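Local coordinates for beta-porphyranase A (Bacteroides plebeius, PDB 4AW7), which hydrolyses the red-algal polysaccharide porphyran, cutting the linkage between beta-D-galactopyranose and alpha-L-galactopyranose-6-sulfate, at residues 50-56 against 319-323; 282-286 against 333-337; 43-47 against 361-365. All blocks are in the same frame, centred on the assembly; numbering follows the deposited sequence. Where two conformers were deposited one is given.

Contact 1 of 3, residues 50-56 against 319-323; sequences SDDDKDV and SDKAE. With L6S (6-O-sulfo-alpha-L-galactopyranose), chain B.
Val56 and Asp320 mark where the two backbones come nearest, their CA atoms 6.8 Å apart. Segment 50-56 makes a type I beta turn from Ser50 to Asp53 before helix 54-63, whereas 319-323 is loop. Asp53 is the N-cap of the helix: its OD1 accepts from Val56 N at 2.9 Å through the anti lone pair, a nearly straight bond. An aspartate is short enough to cap that amide. Lys321, extended beyond CG, comes from the direction opposite to Asp53; its NZ donates to the syn lone pair of Asp53 OD2 at 2.8 Å and only weakly to OD1. Asp55 crosses the lysine at about a right angle, its OD2 taking Lys321 NZ at 2.8 Å by the anti lone pair. Trp353 adds a cation-pi contact. Nearer the backbones, Val56 CG2 lies 4.2 Å from Asp320 CB. Asp320 OD1 closes an Asx turn with Ala322 N, and OD2 bonds to Ser48. At the start of 319-323, Ser319 OG donates to sulfate O2S of L6S at 2.8 Å. One ammonium shared by two carboxylates would offset their repulsion, and ties the sulfate-binding loop to the capped helix start.

Contact 2 of 3, residues 282-286 against 333-337; sequences DDSYD and TSYSA. With L6S (6-O-sulfo-alpha-L-galactopyranose), chain B; GLA (alpha-D-galactopyranose), chain C; GAL (beta-D-galactopyranose), chain D.
Ser284 and Tyr335 form a single beta bridge, a non-hydrogen-bonded pair held by backbone bonds of the residues flanking them. Ser336 N donates to Asp283 O at 2.9 Å, and Tyr285 N to Ser334 O at 2.8 Å; the second donor stands 38° out of the carbonyl plane. A water extends the backbone link, donating to Tyr285 O and accepting from Ser334 N. Among the side-chain polar contacts, Asp282 OD1 closes an Asx turn on Ser284 N, and Thr333 OG1 bonds to Asn330 O. In the packing, the Asp283 carboxylate meets the edge of the Tyr335 ring, Asp283 OD2 3.5 Å from Tyr335 CE1, with the two planes 82° apart; its OD1 is bonded to His325. CG of Tyr285, anti to the backbone N (chi1 177°), turns the ring so that Ser336 O lies at its edge, near CD1, while its far end leads away. Toward the substrate, the long Tyr335 side chain reaches the sugars, CE2 3.2 Å from L6S O6 and OH 3.6 Å from C4 of the galactose, modelled as both anomers. The loops after two barrel strands thus pair behind Tyr335, which lines the glycan pocket.

Contact 3 of 3, residues 43-47 against 361-365; sequences YFNIH and FFELW. With L6S (6-O-sulfo-alpha-L-galactopyranose), chain B.
In the catalytic (beta/alpha)8-type barrel, the short strand 45-46 of the parallel sheet packs against helix 359-365, and Phe44 and Phe362 bring the two together. Phe44 is the centre of an inverse gamma turn just before the strand. Its CG lies anti to the carbonyl carbon (chi1 -55°), which sends the ring out to the helix, where Phe44 CE1 sits over one face of the Trp365 indole, 3.4 Å from Trp365 CG. The two ring planes are 27° apart but slid so far that they scarcely overlap. Tyr43 CB covers one face of the phenyl ring, while Phe361 CE2 approaches its edge. Large aromatics suit this buried seam, where the packing is mostly apolar; the one indole N-H is met by Asn298 OD1. On the next turn back, Phe362 carries Phe361 CD2 over the centre of one face, and the branched Ile46 sets its CG2 against the ring, 3.7 Å from Phe362 CZ. At the end of the strand His47 gives its ND1 proton to L6S O1S at 3.0 Å. Asn45 O, buried with no polar partner, lies at the edge of the Phe362 ring, 3.4 Å from CZ.

The three contacts converge on one sulfated sugar: contact 1 brings Ser319 and contact 3 His47 to different oxygens of its sulfate, while contact 2 sets Tyr335 beside O6. Contacts 1 and 2 have centres about 16 Å apart and are joined directly, Ser319 N lying 2.9 Å from Ala337 O, probably a hydrogen bond, with Ala322 CB against Tyr335 CB. Contacts 1 and 3, centres about 15 Å apart, meet where Ile46 CD1 packs on Val56 CG1 at 3.9 Å; strand 45-46 leads into helix 54-63. Contacts 2 and 3 do not touch, their nearest atoms about 7 Å apart. Tyr335 shares the galactose pocket with Glu146 and Glu272, the inferred proton donor and nucleophile.

Contact 1 of 3, residues 50-56 against 319-323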
loop_
_atom_site.group_PDB
_atom_site.type_symbol
_atom_site.label_atom_id
_atom_site.label_comp_id
_atom_site.label_asym_id
_atom_site.label_seq_id
_atom_site.Cartn_x
_atom_site.Cartn_y
_atom_site.Cartn_z
ATOM N N SER A 50 -6.629 10.832 -16.479
ATOM C CA SER A 50 -6.934 11.076 -17.901
ATOM C C SER A 50 -8.128 10.271 -18.414
ATOM O O SER A 50 -8.086 9.752 -19.547
ATOM C CB SER A 50 -5.703 10.738 -18.739
ATOM O OG SER A 50 -4.656 11.598 -18.438
ATOM N N ASP A 51 -9.208 10.173 -17.642
ATOM C CA ASP A 51 -10.388 9.458 -18.121
ATOM C C ASP A 51 -11.092 10.220 -19.241
ATOM O O ASP A 51 -11.897 9.637 -19.913
ATOM C CB ASP A 51 -11.332 9.081 -16.954
ATOM C CG ASP A 51 -11.825 10.263 -16.136
ATOM O OD1 ASP A 51 -11.368 11.408 -16.331
ATOM O OD2 ASP A 51 -12.641 10.022 -15.239
ATOM N N ASP A 52 -10.729 11.482 -19.468
ATOM C CA ASP A 52 -11.263 12.279 -20.560
ATOM C C ASP A 52 -10.532 12.026 -21.881
ATOM O O ASP A 52 -10.922 12.523 -22.916
ATOM C CB ASP A 52 -11.318 13.762 -20.202
ATOM C CG ASP A 52 -9.986 14.376 -19.885
ATOM O OD1 ASP A 52 -9.015 13.643 -19.604
ATOM O OD2 ASP A 52 -9.955 15.653 -19.823
ATOM N N ASP A 53 -9.474 11.227 -21.871
ATOM C CA ASP A 53 -8.786 10.755 -23.055
ATOM C C ASP A 53 -9.563 9.552 -23.594
ATOM O O ASP A 53 -9.897 8.644 -22.841
ATOM C CB ASP A 53 -7.323 10.393 -22.746
ATOM C CG ASP A 53 -6.604 9.860 -23.933
ATOM O OD1 ASP A 53 -6.668 8.642 -24.195
ATOM O OD2 ASP A 53 -5.996 10.666 -24.646
ATOM N N LYS A 54 -9.844 9.498 -24.904
ATOM C CA LYS A 54 -10.640 8.415 -25.442
ATOM C C LYS A 54 -9.995 7.054 -25.242
ATOM O O LYS A 54 -10.683 6.076 -24.949
ATOM C CB LYS A 54 -10.982 8.656 -26.900
ATOM C CG LYS A 54 -12.003 9.750 -27.022
ATOM C CD LYS A 54 -12.312 10.062 -28.475
ATOM C CE LYS A 54 -13.472 11.043 -28.608
ATOM N NZ LYS A 54 -13.708 11.358 -30.046
ATOM N N ASP A 55 -8.694 6.954 -25.468
ATOM C CA ASP A 55 -8.003 5.684 -25.293
ATOM C C ASP A 55 -7.918 5.253 -23.830
ATOM O O ASP A 55 -8.197 4.083 -23.518
ATOM C CB ASP A 55 -6.613 5.749 -25.904
ATOM C CG ASP A 55 -6.646 6.049 -27.379
ATOM O OD1 ASP A 55 -7.282 5.265 -28.115
ATOM O OD2 ASP A 55 -6.080 7.081 -27.761
ATOM N N VAL A 56 -7.543 6.179 -22.957
ATOM C CA VAL A 56 -7.506 5.843 -21.529
ATOM C C VAL A 56 -8.888 5.498 -21.015
ATOM O O VAL A 56 -9.076 4.528 -20.294
ATOM C CB VAL A 56 -6.862 6.937 -20.701
ATOM C CG1 VAL A 56 -6.842 6.604 -19.219
ATOM C CG2 VAL A 56 -5.453 7.239 -21.193
ATOM N N SER A 319 0.858 4.794 -15.386
ATOM C CA SER A 319 0.080 5.968 -15.662
ATOM C C SER A 319 -0.763 5.882 -16.926
ATOM O O SER A 319 -1.807 5.229 -16.928
ATOM C CB SER A 319 0.948 7.210 -15.577
ATOM O OG SER A 319 1.976 7.165 -16.547
ATOM N N ASP A 320 -0.353 6.589 -17.978
ATOM C CA ASP A 320 -1.243 6.899 -19.076
ATOM C C ASP A 320 -0.413 7.160 -20.326
ATOM O O ASP A 320 0.580 6.438 -20.592
ATOM C CB ASP A 320 -2.209 8.001 -18.645
ATOM C CG ASP A 320 -1.507 9.205 -18.052
ATOM O OD1 ASP A 320 -0.368 9.497 -18.454
ATOM O OD2 ASP A 320 -2.136 9.879 -17.196
ATOM N N LYS A 321 -0.778 8.152 -21.137
ATOM C CA LYS A 321 0.064 8.493 -22.289
ATOM C C LYS A 321 1.273 9.323 -21.898
ATOM O O LYS A 321 2.211 9.447 -22.665
ATOM C CB LYS A 321 -0.779 9.274 -23.304
ATOM C CG LYS A 321 -1.842 8.438 -23.952
ATOM C CD LYS A 321 -2.724 9.226 -24.949
ATOM C CE LYS A 321 -3.716 8.352 -25.611
ATOM N NZ LYS A 321 -4.646 9.054 -26.483
ATOM N N ALA A 322 1.215 9.950 -20.728
ATOM C CA ALA A 322 2.307 10.779 -20.187
ATOM C C ALA A 322 2.965 11.655 -21.254
ATOM O O ALA A 322 4.192 11.690 -21.442
ATOM C CB ALA A 322 3.344 9.918 -19.428
ATOM N N GLU A 323 2.116 12.415 -21.943
ATOM C CA GLU A 323 2.592 13.159 -23.131
ATOM C C GLU A 323 3.584 14.224 -22.775
ATOM O O GLU A 323 4.404 14.584 -23.616
ATOM C CB GLU A 323 1.422 13.776 -23.914
ATOM C CG GLU A 323 0.497 12.735 -24.441
ATOM C CD GLU A 323 -0.581 13.239 -25.334
ATOM O OE1 GLU A 323 -0.222 13.887 -26.321
ATOM O OE2 GLU A 323 -1.767 12.934 -25.046
HETATM O O1S L6S B . 1.915 9.766 -13.818
HETATM O O2S L6S B . 3.379 9.444 -15.765
HETATM O O3S L6S B . 2.688 11.690 -15.048
HETATM C C1 L6S B . 6.269 11.625 -9.648
HETATM C C2 L6S B . 6.781 12.971 -10.110
HETATM C C3 L6S B . 7.220 12.873 -11.580
HETATM C C4 L6S B . 5.989 12.401 -12.443
HETATM C C5 L6S B . 5.480 11.076 -11.863
HETATM C C6 L6S B . 4.081 10.764 -12.442
HETATM O O2 L6S B . 7.839 13.454 -9.257
HETATM O O3 L6S B . 7.726 14.123 -12.072
HETATM O O4 L6S B . 4.978 13.419 -12.368
HETATM O O5 L6S B . 5.237 11.106 -10.452
HETATM O O6 L6S B . 4.238 10.359 -13.793
HETATM S S1 L6S B . 2.971 10.282 -14.649
HETATM O O HOH W 1 -3.068 10.588 -21.028
HETATM O O HOH W 2 -4.133 11.871 -22.729
#

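Contact 2 of 3, residues 282-286 against 333-337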
loop_
_atom_site.group_PDB
_atom_site.type_symbol
_atom_site.label_atom_id
_atom_site.label_comp_id
_atom_site.label_asym_id
_atom_site.label_seq_id
_atom_site.Cartn_x
_atom_site.Cartn_y
_atom_site.Cartn_z
ATOM N N ASP A 282 18.437 6.936 -17.280
ATOM C CA ASP A 282 17.388 7.925 -17.398
ATOM C C ASP A 282 16.037 7.252 -17.142
ATOM O O ASP A 282 15.983 6.052 -16.887
ATOM C CB ASP A 282 17.435 8.635 -18.766
ATOM C CG ASP A 282 17.306 7.679 -19.934
ATOM O OD1 ASP A 282 16.368 6.864 -19.940
ATOM O OD2 ASP A 282 18.150 7.743 -20.866
ATOM N N ASP A 283 14.975 8.045 -17.251
ATOM C CA ASP A 283 13.613 7.567 -16.957
ATOM C C ASP A 283 12.815 7.208 -18.183
ATOM O O ASP A 283 11.587 7.160 -18.138
ATOM C CB ASP A 283 12.897 8.610 -16.101
ATOM C CG ASP A 283 12.582 9.881 -16.824
ATOM O OD1 ASP A 283 12.839 9.996 -18.046
ATOM O OD2 ASP A 283 12.048 10.774 -16.143
ATOM N N SER A 284 13.478 6.956 -19.303
ATOM C CA SER A 284 12.779 6.612 -20.533
ATOM C C SER A 284 12.182 5.214 -20.492
ATOM O O SER A 284 12.715 4.293 -19.856
ATOM C CB SER A 284 13.708 6.731 -21.743
ATOM O OG SER A 284 14.161 8.061 -21.903
ATOM N N TYR A 285 11.083 5.046 -21.202
ATOM C CA TYR A 285 10.399 3.782 -21.326
ATOM C C TYR A 285 11.137 2.840 -22.242
ATOM O O TYR A 285 11.623 3.234 -23.320
ATOM C CB TYR A 285 9.018 4.024 -21.931
ATOM C CG TYR A 285 8.235 2.748 -22.171
ATOM C CD1 TYR A 285 7.452 2.152 -21.157
ATOM C CD2 TYR A 285 8.259 2.129 -23.413
ATOM C CE1 TYR A 285 6.776 0.980 -21.400
ATOM C CE2 TYR A 285 7.563 0.957 -23.665
ATOM C CZ TYR A 285 6.816 0.383 -22.648
ATOM O OH TYR A 285 6.117 -0.772 -22.887
ATOM N N ASP A 286 11.192 1.591 -21.807
ATOM C CA ASP A 286 11.689 0.463 -22.571
ATOM C C ASP A 286 10.681 -0.697 -22.446
ATOM O O ASP A 286 10.348 -1.007 -21.322
ATOM C CB ASP A 286 13.022 0.055 -21.927
ATOM C CG ASP A 286 13.688 -1.084 -22.631
ATOM O OD1 ASP A 286 13.339 -2.231 -22.367
ATOM O OD2 ASP A 286 14.583 -0.829 -23.455
ATOM N N THR A 333 11.138 10.150 -26.217
ATOM C CA THR A 333 10.846 8.951 -25.491
ATOM C C THR A 333 9.631 9.154 -24.577
ATOM O O THR A 333 9.315 10.264 -24.146
ATOM C CB THR A 333 12.039 8.474 -24.638
ATOM O OG1 THR A 333 12.377 9.467 -23.663
ATOM C CG2 THR A 333 13.231 8.134 -25.498
ATOM N N SER A 334 8.982 8.032 -24.290
ATOM C CA SER A 334 7.912 7.984 -23.292
ATOM C C SER A 334 8.522 7.825 -21.899
ATOM O O SER A 334 9.674 7.398 -21.743
ATOM C CB SER A 334 6.996 6.820 -23.607
ATOM O OG SER A 334 6.243 7.086 -24.786
ATOM N N TYR A 335 7.746 8.215 -20.897
ATOM C CA TYR A 335 8.120 8.027 -19.490
ATOM C C TYR A 335 7.988 6.545 -19.136
ATOM O O TYR A 335 7.076 5.877 -19.587
ATOM C CB TYR A 335 7.197 8.860 -18.611
ATOM C CG TYR A 335 7.513 8.864 -17.153
ATOM C CD1 TYR A 335 8.777 9.172 -16.678
ATOM C CD2 TYR A 335 6.518 8.632 -16.221
ATOM C CE1 TYR A 335 9.042 9.214 -15.301
ATOM C CE2 TYR A 335 6.771 8.666 -14.855
ATOM C CZ TYR A 335 8.028 8.955 -14.389
ATOM O OH TYR A 335 8.238 8.994 -13.030
ATOM N N SER A 336 8.900 6.073 -18.285
ATOM C CA SER A 336 8.927 4.670 -17.874
ATOM C C SER A 336 7.601 4.155 -17.343
ATOM O O SER A 336 7.276 2.992 -17.549
ATOM C CB SER A 336 10.040 4.407 -16.864
ATOM O OG SER A 336 9.844 5.112 -15.661
ATOM N N ALA A 337 6.842 4.996 -16.640
ATOM C CA ALA A 337 5.583 4.539 -16.029
ATOM C C ALA A 337 4.409 4.500 -17.016
ATOM O O ALA A 337 3.328 4.033 -16.634
ATOM C CB ALA A 337 5.243 5.419 -14.819
HETATM O O1S L6S B . 1.915 9.766 -13.818
HETATM O O2S L6S B . 3.379 9.444 -15.765
HETATM O O3S L6S B . 2.688 11.690 -15.048
HETATM C C1 L6S B . 6.269 11.625 -9.648
HETATM C C2 L6S B . 6.781 12.971 -10.110
HETATM C C3 L6S B . 7.220 12.873 -11.580
HETATM C C4 L6S B . 5.989 12.401 -12.443
HETATM C C5 L6S B . 5.480 11.076 -11.863
HETATM C C6 L6S B . 4.081 10.764 -12.442
HETATM O O2 L6S B . 7.839 13.454 -9.257
HETATM O O3 L6S B . 7.726 14.123 -12.072
HETATM O O4 L6S B . 4.978 13.419 -12.368
HETATM O O5 L6S B . 5.237 11.106 -10.452
HETATM O O6 L6S B . 4.238 10.359 -13.793
HETATM S S1 L6S B . 2.971 10.282 -14.649
HETATM C C1 GLA C . 8.497 8.846 -6.608
HETATM C C2 GLA C . 7.986 10.032 -7.448
HETATM C C3 GLA C . 7.612 9.590 -8.851
HETATM C C4 GLA C . 8.661 8.698 -9.465
HETATM C C5 GLA C . 8.943 7.517 -8.521
HETATM C C6 GLA C . 9.792 6.426 -9.271
HETATM O O1 GLA C . 7.549 8.012 -6.090
HETATM O O2 GLA C . 6.872 10.683 -6.757
HETATM O O3 GLA C . 7.520 10.680 -9.730
HETATM O O4 GLA C . 9.866 9.449 -9.709
HETATM O O5 GLA C . 9.519 8.134 -7.280
HETATM O O6 GLA C . 8.846 5.455 -9.903
HETATM C C1 GAL D . 8.497 8.846 -6.608
HETATM C C2 GAL D . 7.986 10.032 -7.448
HETATM C C3 GAL D . 7.612 9.590 -8.851
HETATM C C4 GAL D . 8.661 8.698 -9.465
HETATM C C5 GAL D . 8.943 7.517 -8.521
HETATM C C6 GAL D . 9.792 6.426 -9.271
HETATM O O1 GAL D . 8.885 9.375 -5.278
HETATM O O2 GAL D . 6.872 10.683 -6.757
HETATM O O3 GAL D . 7.520 10.680 -9.730
HETATM O O4 GAL D . 9.866 9.449 -9.709
HETATM O O5 GAL D . 9.519 8.134 -7.280
HETATM O O6 GAL D . 8.846 5.455 -9.903
HETATM O O HOH W 3 10.239 5.498 -25.001
#

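Contact 3 of 3, residues 43-47 against 361-365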
loop_
_atom_site.group_PDB
_atom_site.type_symbol
_atom_site.label_atom_id
_atom_site.label_comp_id
_atom_site.label_asym_id
_atom_site.label_seq_id
_atom_site.Cartn_x
_atom_site.Cartn_y
_atom_site.Cartn_z
ATOM N N TYR A 43 -7.642 -0.625 -5.067
ATOM C CA TYR A 43 -6.506 -1.370 -5.626
ATOM C C TYR A 43 -6.283 -1.215 -7.105
ATOM O O TYR A 43 -5.159 -0.955 -7.545
ATOM C CB TYR A 43 -6.628 -2.881 -5.282
ATOM C CG TYR A 43 -6.765 -3.110 -3.807
ATOM C CD1 TYR A 43 -5.670 -2.896 -2.948
ATOM C CD2 TYR A 43 -7.966 -3.434 -3.224
ATOM C CE1 TYR A 43 -5.804 -3.013 -1.584
ATOM C CE2 TYR A 43 -8.112 -3.560 -1.859
ATOM C CZ TYR A 43 -7.017 -3.352 -1.031
ATOM O OH TYR A 43 -7.209 -3.436 0.341
ATOM N N PHE A 44 -7.329 -1.457 -7.897
ATOM C CA PHE A 44 -7.187 -1.554 -9.341
ATOM C C PHE A 44 -7.383 -0.204 -9.986
ATOM O O PHE A 44 -8.474 0.122 -10.482
ATOM C CB PHE A 44 -8.112 -2.662 -9.890
ATOM C CG PHE A 44 -7.870 -3.984 -9.220
ATOM C CD1 PHE A 44 -6.611 -4.576 -9.286
ATOM C CD2 PHE A 44 -8.823 -4.575 -8.409
ATOM C CE1 PHE A 44 -6.343 -5.747 -8.589
ATOM C CE2 PHE A 44 -8.545 -5.747 -7.749
ATOM C CZ PHE A 44 -7.303 -6.315 -7.852
ATOM N N ASN A 45 -6.335 0.589 -9.889
ATOM C CA ASN A 45 -6.284 1.985 -10.298
ATOM C C ASN A 45 -5.053 2.172 -11.168
ATOM O O ASN A 45 -4.112 1.388 -11.128
ATOM C CB ASN A 45 -6.195 2.895 -9.067
ATOM C CG ASN A 45 -7.396 2.746 -8.157
ATOM O OD1 ASN A 45 -8.535 2.792 -8.635
ATOM N ND2 ASN A 45 -7.192 2.549 -6.844
ATOM N N ILE A 46 -5.053 3.278 -11.906
ATOM C CA ILE A 46 -3.852 3.779 -12.563
ATOM C C ILE A 46 -3.506 5.164 -11.977
ATOM O O ILE A 46 -4.347 5.860 -11.426
ATOM C CB ILE A 46 -3.948 3.852 -14.115
ATOM C CG1 ILE A 46 -5.187 4.645 -14.583
ATOM C CG2 ILE A 46 -3.914 2.478 -14.685
ATOM C CD1 ILE A 46 -5.244 4.951 -16.089
ATOM N N HIS A 47 -2.240 5.529 -12.103
ATOM C CA HIS A 47 -1.710 6.789 -11.600
ATOM C C HIS A 47 -1.950 7.881 -12.647
ATOM O O HIS A 47 -1.048 8.290 -13.380
ATOM C CB HIS A 47 -0.200 6.608 -11.269
ATOM C CG HIS A 47 0.388 7.769 -10.543
ATOM N ND1 HIS A 47 0.769 8.921 -11.178
ATOM C CD2 HIS A 47 0.594 7.991 -9.215
ATOM C CE1 HIS A 47 1.208 9.796 -10.278
ATOM N NE2 HIS A 47 1.116 9.260 -9.069
ATOM N N PHE A 361 -1.440 -6.869 -15.969
ATOM C CA PHE A 361 -1.730 -6.796 -14.546
ATOM C C PHE A 361 -3.221 -6.667 -14.319
ATOM O O PHE A 361 -3.815 -7.340 -13.478
ATOM C CB PHE A 361 -0.999 -5.601 -13.906
ATOM C CG PHE A 361 -1.410 -5.348 -12.484
ATOM C CD1 PHE A 361 -1.043 -6.196 -11.458
ATOM C CD2 PHE A 361 -2.156 -4.238 -12.173
ATOM C CE1 PHE A 361 -1.465 -5.962 -10.164
ATOM C CE2 PHE A 361 -2.601 -3.995 -10.874
ATOM C CZ PHE A 361 -2.229 -4.859 -9.851
ATOM N N PHE A 362 -3.852 -5.783 -15.093
ATOM C CA PHE A 362 -5.282 -5.566 -14.984
ATOM C C PHE A 362 -6.093 -6.731 -15.578
ATOM O O PHE A 362 -7.150 -7.083 -15.071
ATOM C CB PHE A 362 -5.645 -4.215 -15.554
ATOM C CG PHE A 362 -4.938 -3.080 -14.838
ATOM C CD1 PHE A 362 -5.361 -2.674 -13.599
ATOM C CD2 PHE A 362 -3.846 -2.462 -15.400
ATOM C CE1 PHE A 362 -4.718 -1.668 -12.934
ATOM C CE2 PHE A 362 -3.207 -1.424 -14.739
ATOM C CZ PHE A 362 -3.657 -1.024 -13.501
ATOM N N GLU A 363 -5.592 -7.350 -16.636
ATOM C CA GLU A 363 -6.255 -8.549 -17.178
ATOM C C GLU A 363 -6.316 -9.653 -16.112
ATOM O O GLU A 363 -7.360 -10.273 -15.904
ATOM C CB GLU A 363 -5.529 -9.055 -18.416
ATOM C CG GLU A 363 -6.341 -10.134 -19.149
ATOM C CD GLU A 363 -7.582 -9.519 -19.834
ATOM O OE1 GLU A 363 -7.385 -8.622 -20.606
ATOM O OE2 GLU A 363 -8.767 -9.898 -19.588
ATOM N N LEU A 364 -5.209 -9.849 -15.398
ATOM C CA LEU A 364 -5.122 -10.909 -14.420
ATOM C C LEU A 364 -6.227 -10.771 -13.360
ATOM O O LEU A 364 -6.782 -11.776 -12.893
ATOM C CB LEU A 364 -3.741 -10.847 -13.730
ATOM C CG LEU A 364 -3.449 -11.774 -12.568
ATOM C CD1 LEU A 364 -3.446 -13.231 -13.076
ATOM C CD2 LEU A 364 -2.137 -11.430 -11.894
ATOM N N TRP A 365 -6.485 -9.535 -12.952
ATOM C CA TRP A 365 -7.433 -9.236 -11.899
ATOM C C TRP A 365 -8.813 -8.844 -12.386
ATOM O O TRP A 365 -9.688 -8.502 -11.606
ATOM C CB TRP A 365 -6.844 -8.154 -10.982
ATOM C CG TRP A 365 -5.651 -8.655 -10.210
ATOM C CD1 TRP A 365 -4.348 -8.446 -10.486
ATOM C CD2 TRP A 365 -5.693 -9.502 -9.056
ATOM N NE1 TRP A 365 -3.566 -9.107 -9.580
ATOM C CE2 TRP A 365 -4.374 -9.759 -8.682
ATOM C CE3 TRP A 365 -6.725 -10.025 -8.288
ATOM C CZ2 TRP A 365 -4.054 -10.524 -7.560
ATOM C CZ3 TRP A 365 -6.397 -10.809 -7.176
ATOM C CH2 TRP A 365 -5.064 -11.014 -6.826
HETATM O O1S L6S B . 1.915 9.766 -13.818
HETATM O O2S L6S B . 3.379 9.444 -15.765
HETATM O O3S L6S B . 2.688 11.690 -15.048
HETATM C C1 L6S B . 6.269 11.625 -9.648
HETATM C C2 L6S B . 6.781 12.971 -10.110
HETATM C C3 L6S B . 7.220 12.873 -11.580
HETATM C C4 L6S B . 5.989 12.401 -12.443
HETATM C C5 L6S B . 5.480 11.076 -11.863
HETATM C C6 L6S B . 4.081 10.764 -12.442
HETATM O O2 L6S B . 7.839 13.454 -9.257
HETATM O O3 L6S B . 7.726 14.123 -12.072
HETATM O O4 L6S B . 4.978 13.419 -12.368
HETATM O O5 L6S B . 5.237 11.106 -10.452
HETATM O O6 L6S B . 4.238 10.359 -13.793
HETATM S S1 L6S B . 2.971 10.282 -14.649
#